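Local atomic coordinates of MAGE domain-containing protein (Xenopus laevis, PDB entry 7DG2), a protein that probably serves as the Nse3 (MAGE) subunit that, together with Nse1, binds and shapes Nse4 within the Smc5/6 complex. Residues T115-A120 against P166-F171. Residues are numbered along the deposited sequence; the frame is centred on the assembly and turned at random.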
loop_
_atom_site.group_PDB
_atom_site.type_symbol
_atom_site.label_atom_id
_atom_site.label_comp_id
_atom_site.label_asym_id
_atom_site.label_seq_id
_atom_site.Cartn_x
_atom_site.Cartn_y
_atom_site.Cartn_z
ATOM N N THR B 115 -10.969 0.661 29.325
ATOM C CA THR B 115 -12.191 1.208 28.750
ATOM C C THR B 115 -12.102 2.723 28.844
ATOM O O THR B 115 -11.487 3.263 29.767
ATOM C CB THR B 115 -13.464 0.706 29.461
ATOM O OG1 THR B 115 -13.478 -0.723 29.483
ATOM C CG2 THR B 115 -14.698 1.159 28.725
ATOM N N ALA B 116 -12.694 3.406 27.866
ATOM C CA ALA B 116 -12.776 4.859 27.881
ATOM C C ALA B 116 -14.105 5.293 27.286
ATOM O O ALA B 116 -14.537 4.764 26.257
ATOM C CB ALA B 116 -11.623 5.502 27.098
ATOM N N LYS B 117 -14.752 6.263 27.928
ATOM C CA LYS B 117 -15.963 6.826 27.353
ATOM C C LYS B 117 -15.633 7.591 26.080
ATOM O O LYS B 117 -14.557 8.188 25.947
ATOM C CB LYS B 117 -16.660 7.751 28.353
ATOM C CG LYS B 117 -17.200 7.039 29.575
ATOM C CD LYS B 117 -18.342 7.822 30.215
ATOM C CE LYS B 117 -18.965 7.039 31.363
ATOM N NZ LYS B 117 -19.264 5.628 30.973
ATOM N N GLU B 118 -16.571 7.567 25.128
ATOM C CA GLU B 118 -16.381 8.348 23.908
ATOM C C GLU B 118 -16.096 9.809 24.231
ATOM O O GLU B 118 -15.241 10.438 23.594
ATOM C CB GLU B 118 -17.601 8.233 22.986
ATOM C CG GLU B 118 -17.445 9.055 21.707
ATOM C CD GLU B 118 -18.455 8.715 20.619
ATOM O OE1 GLU B 118 -19.459 8.030 20.917
ATOM O OE2 GLU B 118 -18.240 9.139 19.456
ATOM N N SER B 119 -16.783 10.361 25.238
ATOM C CA SER B 119 -16.573 11.763 25.582
ATOM C C SER B 119 -15.137 12.017 26.023
ATOM O O SER B 119 -14.545 13.049 25.681
ATOM C CB SER B 119 -17.560 12.196 26.670
ATOM O OG SER B 119 -17.477 11.376 27.830
ATOM N N ALA B 120 -14.552 11.081 26.776
ATOM C CA ALA B 120 -13.168 11.244 27.204
ATOM C C ALA B 120 -12.210 11.220 26.021
ATOM O O ALA B 120 -11.203 11.931 26.026
ATOM C CB ALA B 120 -12.799 10.158 28.211
ATOM N N PRO B 166 -29.912 8.596 28.142
ATOM C CA PRO B 166 -29.422 9.199 26.889
ATOM C C PRO B 166 -28.277 8.349 26.364
ATOM O O PRO B 166 -27.291 8.124 27.070
ATOM C CB PRO B 166 -28.952 10.598 27.318
ATOM C CG PRO B 166 -29.471 10.794 28.715
ATOM C CD PRO B 166 -29.558 9.424 29.306
ATOM N N VAL B 167 -28.423 7.843 25.134
ATOM C CA VAL B 167 -27.485 6.842 24.634
ATOM C C VAL B 167 -26.072 7.410 24.631
ATOM O O VAL B 167 -25.830 8.537 24.182
ATOM C CB VAL B 167 -27.903 6.347 23.241
ATOM C CG1 VAL B 167 -27.908 7.485 22.223
ATOM C CG2 VAL B 167 -26.986 5.211 22.788
ATOM N N GLU B 168 -25.135 6.632 25.164
ATOM C CA GLU B 168 -23.739 7.017 25.279
ATOM C C GLU B 168 -22.881 5.821 24.888
ATOM O O GLU B 168 -23.274 4.669 25.092
ATOM C CB GLU B 168 -23.418 7.488 26.710
ATOM C CG GLU B 168 -21.977 7.904 26.947
ATOM C CD GLU B 168 -21.744 8.427 28.352
ATOM O OE1 GLU B 168 -20.879 9.314 28.522
ATOM O OE2 GLU B 168 -22.431 7.956 29.285
ATOM N N TYR B 169 -21.702 6.094 24.328
ATOM C CA TYR B 169 -20.820 5.043 23.842
ATOM C C TYR B 169 -19.487 5.053 24.581
ATOM O O TYR B 169 -19.022 6.093 25.058
ATOM C CB TYR B 169 -20.575 5.193 22.339
ATOM C CG TYR B 169 -21.749 4.765 21.493
ATOM C CD1 TYR B 169 -22.776 5.647 21.205
ATOM C CD2 TYR B 169 -21.830 3.471 20.992
ATOM C CE1 TYR B 169 -23.855 5.249 20.434
ATOM C CE2 TYR B 169 -22.894 3.069 20.217
ATOM C CZ TYR B 169 -23.906 3.961 19.945
ATOM O OH TYR B 169 -24.975 3.561 19.178
ATOM N N GLU B 170 -18.874 3.874 24.668
ATOM C CA GLU B 170 -17.540 3.733 25.231
ATOM C C GLU B 170 -16.695 2.849 24.321
ATOM O O GLU B 170 -17.209 2.054 23.531
ATOM C CB GLU B 170 -17.582 3.150 26.646
ATOM C CG GLU B 170 -18.239 1.788 26.723
ATOM C CD GLU B 170 -18.598 1.403 28.144
ATOM O OE1 GLU B 170 -18.406 2.239 29.053
ATOM O OE2 GLU B 170 -19.067 0.265 28.346
ATOM N N PHE B 171 -15.380 2.995 24.452
ATOM C CA PHE B 171 -14.425 2.322 23.587
ATOM C C PHE B 171 -13.600 1.311 24.369
ATOM O O PHE B 171 -13.211 1.562 25.515
ATOM C CB PHE B 171 -13.470 3.325 22.952
ATOM C CG PHE B 171 -14.054 4.136 21.841
ATOM C CD1 PHE B 171 -14.028 3.665 20.536
ATOM C CD2 PHE B 171 -14.553 5.410 22.080
ATOM C CE1 PHE B 171 -14.509 4.440 19.498
ATOM C CE2 PHE B 171 -15.030 6.190 21.047
ATOM C CZ PHE B 171 -15.018 5.702 19.760
HETATM O O HOH W 1 -21.168 8.530 22.896
HETATM O O HOH W 2 -19.352 9.033 25.649
#
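A116 and F171 form an antiparallel hydrogen-bonded pair, A116 N giving its proton to F171 O (3.0 Å) and F171 N returning one to A116 O at 2.7 Å, nearly straight at 172°. K117 and E170 follow as a non-hydrogen-bonded pair, and there the edge strand 116-117 turns into helix 118-127, with K117 as its N-cap residue. E118 N, the first amide of that helix, also bonds to Y169 O (2.9 Å), so one backbone bond to the neighbouring strand is made from within the helix.

From the start of the helix the E118 side chain runs beside F171 and Y169. Its CB sits close to Y169 O and beside F171 CE2; CG, set anti to the backbone N (chi1 179°), runs past the edge of the F171 ring, with CE2 3.8 Å away. The extended chain then brings OE1 within 3.4 Å of Y169 CB, the carboxylate plane turned 80° from the tyrosine ring. OE1 is hydrogen-bonded to the Y158 hydroxyl and accepts from a water (2.7 Å) that in turn accepts from Y169 N, while OE2 is hydrogen-bonded to W122 NE1 and forms a salt bridge with K143 NZ. A second water joins S119 N to Y169 O and E168 OE1.

On the face carrying K117 and E170, the lysine chain crosses E168 at about a right angle, its CD 3.4 Å from E168 OE1, and bends at its last torsion to bring NZ into a long salt bridge with E170 OE1 (4.0 Å). T115 CG2 packs against the E170 carboxylate.

The edge strand is thus held to the central strand of this three-stranded MAGE-domain sheet mainly by backbone bonds. The buried E118 carboxylate, shared among a lysine, a tyrosine hydroxyl, an indole N-H and water, is probably stabilised as an anion, whereas the exposed K117 contributes looser electrostatics.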